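Local coordinates for ferrous iron uptake transporter protein B (Streptococcus thermophilus, PDB 3TAH) that probably drives ferrous iron uptake with GTP, this chain being its cytosolic G-protein and helical region, here with an engineered substitution and a GDP analogue bound, at residues D74-Q79 against T101-T106; N86-T91 against R95-T100. The protein carries 1 engineered substitution. All blocks are in the same frame, centred on the assembly; numbering follows the deposited sequence. Where two conformers were deposited one is given.

Contact 1: residues D74-Q79 against T101-T106; sequences DYLLSQ and TQLIET
Leu-76 and Leu-103 make the closest approach between 74-79 and 101-106, with methyl CD1 of Leu-76 lying 3.6 Å from CD2 of Leu-103. The two side chains pass at a slant. Both have CG beside the backbone N. In Leu-76 the touching methyl CD1 is the extended one (chi2 174°); it is met by CD2 of Leu-103, the branch not anti to CA, whose end comes nearer although its CB is not aimed at the other helix. A second apolar pair lies nearer the C-terminal ends, where CD1 of Leu-77 is 4.1 Å from the methyl CG2 of Thr-106; Leu-77 was modelled in two conformers, so this touch is less certain. The contact buries 153 Å² in all.

Helices 67-77 and 93-105 pack on the same side of the central sheet of the G domain, in a P-loop GTPase fold. Leu-76 reaches down to Ala-7 and Ile-84, and Leu-103 to Ile-9 and Ile-84, on the neighbouring strands 4-10 and 83-89, while Phe-200 of helix 198-206 touches both Leu-77 and Thr-106.

No direct hydrogen bond joins the segments. A water bridges them instead, donating to the carbonyl O of Thr-106 at 2.8 Å and, over a longer 3.3 Å, to O of Leu-76. Polar side chains turn back onto their own helix ends: the hydroxyl OG1 of Thr-106 donates to O of Leu-103 at 2.7 Å, in the carbonyl plane, which fixes its rotation and leaves CG2 as the branch facing helix 67-77. Ser-78 OG also donates to O of Tyr-75 at 2.7 Å, from somewhat out of the carbonyl plane.

Contact 2: residues N86-T91 against R95-T100; sequences NVVDAT and RNLYLT
Asn-86 and Thr-100 meet through a short hydrogen bond, the hydroxyl OG1 of Thr-100 donating to OD1 of Asn-86 at 2.6 Å. The donor lies in the carbonyl plane, and the two side chains cross at about a right angle. Asn-86 reaches out with CG trans to its main-chain N (chi1 177°). Its other amide atom, ND2, donates hydrogen bonds to Ile-9 O on the neighbouring strand and to a water that in turn donates to O of Asn-96, so both ends of the group are held and its flip is settled.

One turn back along the helix, Asn-96 has CG beside its backbone N (chi1 -78°), and its amide stands against the strand end. The backbone N of Asp-89 donates to OD1 of Asn-96 at 2.9 Å; the N-H points nearly straight at the oxygen, yet the donor sits above the amide plane. A second water donates to the same OD1 and to O of Val-87, while ND2 is held by Asn-92 O and donates to a third water that also reaches OD2 of Asp-89.

Between these polar pairs lies Val-88, whose CG1 packs 3.7 Å from CB of Asn-96, the two side chains running past each other in opposite directions. Its CG2 faces OG1 of Thr-100 at 3.8 Å.

Asp-89 OD1 accepts from the backbone N of Thr-91, an Asx turn, and also from Thr-91 OG1, both donors coming from the same face of the carboxylate.

The axes of 86-89 and 95-100 come within 7.8 Å and run nearly antiparallel (161°). They belong to the first two elements of the beta-alpha-beta unit 83-89, 93-105, 110-115 of the G domain, with Asn-96 touching Asn-11 of the predicted GTP site.

In the fold
Both contacts are buried in the G domain and share helix 93-105, contact 1 using its C-terminal end and contact 2 the part before it. Their centres are about 15 Å apart, yet they touch where CD1 of Leu-103 packs on CG of Asn-86 at 3.6 Å. Contact 1 joins two helices lying over the sheet, and its direct touches are apolar, with water at the helix ends. Contact 2 ties that helix to strand 83-89, and its links include two side-chain amides, a hydroxyl, a backbone N-H and three waters. The more polar chemistry lies nearer the nucleotide site: the side chain of Val-87 is about 6 Å from the bound nucleotide, that of Leu-103 about 12 Å.

Contact 1: residues D74-Q79 against T101-T106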
loop_
_atom_site.group_PDB
_atom_site.type_symbol
_atom_site.label_atom_id
_atom_site.label_comp_id
_atom_site.label_asym_id
_atom_site.label_seq_id
_atom_site.Cartn_x
_atom_site.Cartn_y
_atom_site.Cartn_z
ATOM N N ASP A 74 -5.308 9.874 2.045
ATOM C CA ASP A 74 -6.082 10.825 1.239
ATOM C C ASP A 74 -5.476 10.978 -0.150
ATOM O O ASP A 74 -6.188 10.990 -1.153
ATOM C CB ASP A 74 -6.181 12.205 1.904
ATOM C CG ASP A 74 -6.998 12.186 3.189
ATOM O OD1 ASP A 74 -7.733 11.200 3.440
ATOM O OD2 ASP A 74 -6.906 13.148 3.973
ATOM N N TYR A 75 -4.158 11.086 -0.210
ATOM C CA TYR A 75 -3.497 11.206 -1.490
ATOM C C TYR A 75 -3.725 9.965 -2.349
ATOM O O TYR A 75 -4.111 10.069 -3.517
ATOM C CB TYR A 75 -2.008 11.436 -1.319
ATOM C CG TYR A 75 -1.330 11.463 -2.650
ATOM C CD1 TYR A 75 -1.430 12.583 -3.473
ATOM C CD2 TYR A 75 -0.608 10.366 -3.108
ATOM C CE1 TYR A 75 -0.813 12.608 -4.718
ATOM C CE2 TYR A 75 0.004 10.386 -4.333
ATOM C CZ TYR A 75 -0.097 11.505 -5.134
ATOM O OH TYR A 75 0.522 11.511 -6.362
ATOM N N LEU A 76 -3.496 8.786 -1.778
ATOM C CA LEU A 76 -3.672 7.549 -2.555
ATOM C C LEU A 76 -5.116 7.279 -2.991
ATOM O O LEU A 76 -5.329 6.737 -4.073
ATOM C CB LEU A 76 -3.097 6.344 -1.802
ATOM C CG LEU A 76 -1.578 6.412 -1.613
ATOM C CD1 LEU A 76 -1.125 5.260 -0.738
ATOM C CD2 LEU A 76 -0.830 6.404 -2.985
ATOM N N LEU A 77 -6.085 7.640 -2.151
ATOM C CA LEU A 77 -7.505 7.498 -2.492
ATOM C C LEU A 77 -8.012 8.586 -3.448
ATOM O O LEU A 77 -9.093 8.445 -4.003
ATOM C CB LEU A 77 -8.369 7.473 -1.230
ATOM C CG LEU A 77 -8.611 6.076 -0.657
ATOM C CD1 LEU A 77 -7.324 5.260 -0.622
ATOM C CD2 LEU A 77 -9.262 6.150 0.721
ATOM N N SER A 78 -7.242 9.656 -3.651
ATOM C CA SER A 78 -7.633 10.753 -4.566
ATOM C C SER A 78 -7.499 10.363 -6.041
ATOM O O SER A 78 -7.941 11.101 -6.922
ATOM C CB SER A 78 -6.796 12.015 -4.311
ATOM O OG SER A 78 -5.483 11.923 -4.861
ATOM N N GLN A 79 -6.865 9.223 -6.311
ATOM C CA GLN A 79 -6.642 8.732 -7.656
ATOM C C GLN A 79 -5.791 9.707 -8.516
ATOM O O GLN A 79 -5.960 9.757 -9.728
ATOM C CB GLN A 79 -7.979 8.374 -8.343
ATOM C CG GLN A 79 -8.970 7.590 -7.445
ATOM C CD GLN A 79 -10.105 6.936 -8.227
ATOM O OE1 GLN A 79 -11.293 7.237 -8.011
ATOM N NE2 GLN A 79 -9.745 6.045 -9.147
ATOM N N THR A 101 0.183 -4.676 1.942
ATOM C CA THR A 101 -1.145 -5.265 1.695
ATOM C C THR A 101 -2.212 -4.173 1.576
ATOM O O THR A 101 -3.116 -4.243 0.742
ATOM C CB THR A 101 -1.543 -6.319 2.771
ATOM O OG1 THR A 101 -1.646 -5.712 4.066
ATOM C CG2 THR A 101 -0.550 -7.498 2.812
ATOM N N GLN A 102 -2.095 -3.150 2.406
ATOM C CA GLN A 102 -3.020 -2.031 2.380
ATOM C C GLN A 102 -2.865 -1.149 1.150
ATOM O O GLN A 102 -3.856 -0.648 0.621
ATOM C CB GLN A 102 -2.856 -1.192 3.643
ATOM C CG GLN A 102 -3.139 -1.945 4.931
ATOM C CD GLN A 102 -2.766 -1.128 6.137
ATOM O OE1 GLN A 102 -3.253 -0.013 6.289
ATOM N NE2 GLN A 102 -1.888 -1.659 6.990
ATOM N N LEU A 103 -1.622 -0.962 0.710
ATOM C CA LEU A 103 -1.341 -0.225 -0.526
ATOM C C LEU A 103 -1.974 -0.907 -1.747
ATOM O O LEU A 103 -2.586 -0.231 -2.581
ATOM C CB LEU A 103 0.163 -0.039 -0.724
ATOM C CG LEU A 103 0.891 0.774 0.360
ATOM C CD1 LEU A 103 2.415 0.694 0.162
ATOM C CD2 LEU A 103 0.423 2.246 0.420
ATOM N N ILE A 104 -1.850 -2.235 -1.844
ATOM C CA ILE A 104 -2.440 -2.979 -2.961
ATOM C C ILE A 104 -3.947 -2.732 -3.006
ATOM O O ILE A 104 -4.529 -2.546 -4.071
ATOM C CB ILE A 104 -2.117 -4.501 -2.875
ATOM C CG1 ILE A 104 -0.603 -4.740 -3.038
ATOM C CG2 ILE A 104 -2.894 -5.288 -3.950
ATOM C CD1 ILE A 104 -0.103 -6.166 -2.710
ATOM N N GLU A 105 -4.573 -2.721 -1.833
ATOM C CA GLU A 105 -6.023 -2.577 -1.711
ATOM C C GLU A 105 -6.562 -1.211 -2.175
ATOM O O GLU A 105 -7.748 -1.094 -2.480
ATOM C CB GLU A 105 -6.439 -2.873 -0.273
ATOM C CG GLU A 105 -6.248 -4.360 0.046
ATOM C CD GLU A 105 -6.227 -4.692 1.519
ATOM O OE1 GLU A 105 -6.255 -3.772 2.369
ATOM O OE2 GLU A 105 -6.187 -5.902 1.824
ATOM N N THR A 106 -5.704 -0.195 -2.248
ATOM C CA THR A 106 -6.116 1.114 -2.778
ATOM C C THR A 106 -6.526 1.055 -4.257
ATOM O O THR A 106 -7.236 1.943 -4.760
ATOM C CB THR A 106 -5.005 2.186 -2.639
ATOM O OG1 THR A 106 -3.924 1.873 -3.528
ATOM C CG2 THR A 106 -4.510 2.324 -1.184
HETATM O O HOH W 1 -7.512 4.644 -5.331
#

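Contact 2: residues N86-T91 against R95-T100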
loop_
_atom_site.group_PDB
_atom_site.type_symbol
_atom_site.label_atom_id
_atom_site.label_comp_id
_atom_site.label_asym_id
_atom_site.label_seq_id
_atom_site.Cartn_x
_atom_site.Cartn_y
_atom_site.Cartn_z
ATOM N N ASN A 86 6.586 1.138 -3.740
ATOM C CA ASN A 86 6.586 0.765 -2.332
ATOM C C ASN A 86 8.001 0.328 -1.965
ATOM O O ASN A 86 8.470 -0.701 -2.453
ATOM C CB ASN A 86 5.528 -0.344 -2.116
ATOM C CG ASN A 86 5.474 -0.892 -0.695
ATOM O OD1 ASN A 86 5.046 -2.037 -0.483
ATOM N ND2 ASN A 86 5.886 -0.094 0.282
ATOM N N VAL A 87 8.663 1.117 -1.116
ATOM C CA VAL A 87 10.013 0.802 -0.613
ATOM C C VAL A 87 9.859 -0.120 0.599
ATOM O O VAL A 87 9.220 0.243 1.594
ATOM C CB VAL A 87 10.808 2.079 -0.238
ATOM C CG1 VAL A 87 12.214 1.735 0.263
ATOM C CG2 VAL A 87 10.872 3.025 -1.428
ATOM N N VAL A 88 10.433 -1.312 0.486
ATOM C CA VAL A 88 10.353 -2.365 1.499
ATOM C C VAL A 88 11.757 -2.766 1.957
ATOM O O VAL A 88 12.620 -3.061 1.134
ATOM C CB VAL A 88 9.608 -3.596 0.920
ATOM C CG1 VAL A 88 9.736 -4.853 1.809
ATOM C CG2 VAL A 88 8.130 -3.239 0.671
ATOM N N ASP A 89 11.955 -2.774 3.274
ATOM C CA ASP A 89 13.182 -3.223 3.909
ATOM C C ASP A 89 13.277 -4.749 3.898
ATOM O O ASP A 89 12.616 -5.438 4.702
ATOM C CB ASP A 89 13.216 -2.706 5.352
ATOM C CG ASP A 89 14.481 -3.105 6.106
ATOM O OD1 ASP A 89 15.364 -3.785 5.557
ATOM O OD2 ASP A 89 14.579 -2.723 7.277
ATOM N N ALA A 90 14.126 -5.264 3.010
ATOM C CA ALA A 90 14.313 -6.709 2.845
ATOM C C ALA A 90 14.715 -7.429 4.128
ATOM O O ALA A 90 14.387 -8.602 4.284
ATOM C CB ALA A 90 15.336 -6.992 1.770
ATOM N N THR A 91 15.415 -6.731 5.029
ATOM C CA THR A 91 15.895 -7.322 6.288
ATOM C C THR A 91 14.805 -7.381 7.365
ATOM O O THR A 91 15.034 -7.893 8.450
ATOM C CB THR A 91 17.112 -6.560 6.869
ATOM O OG1 THR A 91 16.676 -5.347 7.498
ATOM C CG2 THR A 91 18.153 -6.256 5.788
ATOM N N ARG A 95 7.207 -7.437 8.566
ATOM C CA ARG A 95 6.749 -6.183 9.172
ATOM C C ARG A 95 6.469 -5.107 8.118
ATOM O O ARG A 95 5.485 -4.393 8.238
ATOM C CB ARG A 95 7.753 -5.634 10.203
ATOM C CG ARG A 95 7.294 -4.318 10.880
ATOM C CD ARG A 95 8.133 -3.906 12.114
ATOM N NE ARG A 95 9.466 -3.435 11.751
ATOM C CZ ARG A 95 10.510 -3.326 12.582
ATOM N NH1 ARG A 95 10.423 -3.647 13.867
ATOM N NH2 ARG A 95 11.677 -2.888 12.108
ATOM N N ASN A 96 7.339 -5.001 7.115
ATOM C CA ASN A 96 7.173 -4.027 6.034
ATOM C C ASN A 96 5.983 -4.331 5.101
ATOM O O ASN A 96 5.340 -3.403 4.598
ATOM C CB ASN A 96 8.444 -3.901 5.193
ATOM C CG ASN A 96 9.515 -3.047 5.853
ATOM O OD1 ASN A 96 9.943 -2.023 5.296
ATOM N ND2 ASN A 96 9.967 -3.462 7.024
ATOM N N LEU A 97 5.697 -5.618 4.872
ATOM C CA LEU A 97 4.600 -6.007 3.969
ATOM C C LEU A 97 3.207 -5.757 4.563
ATOM O O LEU A 97 2.214 -5.818 3.845
ATOM C CB LEU A 97 4.724 -7.468 3.506
ATOM C CG LEU A 97 5.930 -7.810 2.621
ATOM C CD1 LEU A 97 5.997 -9.307 2.434
ATOM C CD2 LEU A 97 5.882 -7.073 1.247
ATOM N N TYR A 98 3.125 -5.485 5.863
ATOM C CA TYR A 98 1.853 -5.120 6.479
ATOM C C TYR A 98 1.244 -3.915 5.763
ATOM O O TYR A 98 0.092 -3.950 5.313
ATOM C CB TYR A 98 2.056 -4.856 7.968
ATOM C CG TYR A 98 0.783 -4.617 8.729
ATOM C CD1 TYR A 98 0.014 -5.682 9.199
ATOM C CD2 TYR A 98 0.350 -3.327 9.002
ATOM C CE1 TYR A 98 -1.145 -5.470 9.892
ATOM C CE2 TYR A 98 -0.816 -3.108 9.708
ATOM C CZ TYR A 98 -1.551 -4.184 10.144
ATOM O OH TYR A 98 -2.697 -3.971 10.836
ATOM N N LEU A 99 2.038 -2.864 5.619
ATOM C CA LEU A 99 1.629 -1.702 4.841
ATOM C C LEU A 99 1.347 -2.082 3.372
ATOM O O LEU A 99 0.364 -1.642 2.799
ATOM C CB LEU A 99 2.709 -0.615 4.885
ATOM C CG LEU A 99 2.434 0.670 4.094
ATOM C CD1 LEU A 99 1.208 1.442 4.621
ATOM C CD2 LEU A 99 3.671 1.557 4.083
ATOM N N THR A 100 2.218 -2.900 2.778
ATOM C CA THR A 100 2.104 -3.272 1.384
ATOM C C THR A 100 0.706 -3.817 1.064
ATOM O O THR A 100 0.099 -3.441 0.047
ATOM C CB THR A 100 3.173 -4.319 1.020
ATOM O OG1 THR A 100 4.476 -3.814 1.351
ATOM C CG2 THR A 100 3.074 -4.676 -0.461
HETATM O O HOH W 2 5.740 -1.240 3.040
HETATM O O HOH W 3 8.357 -0.348 3.969
HETATM O O HOH W 4 12.268 -2.038 8.481
#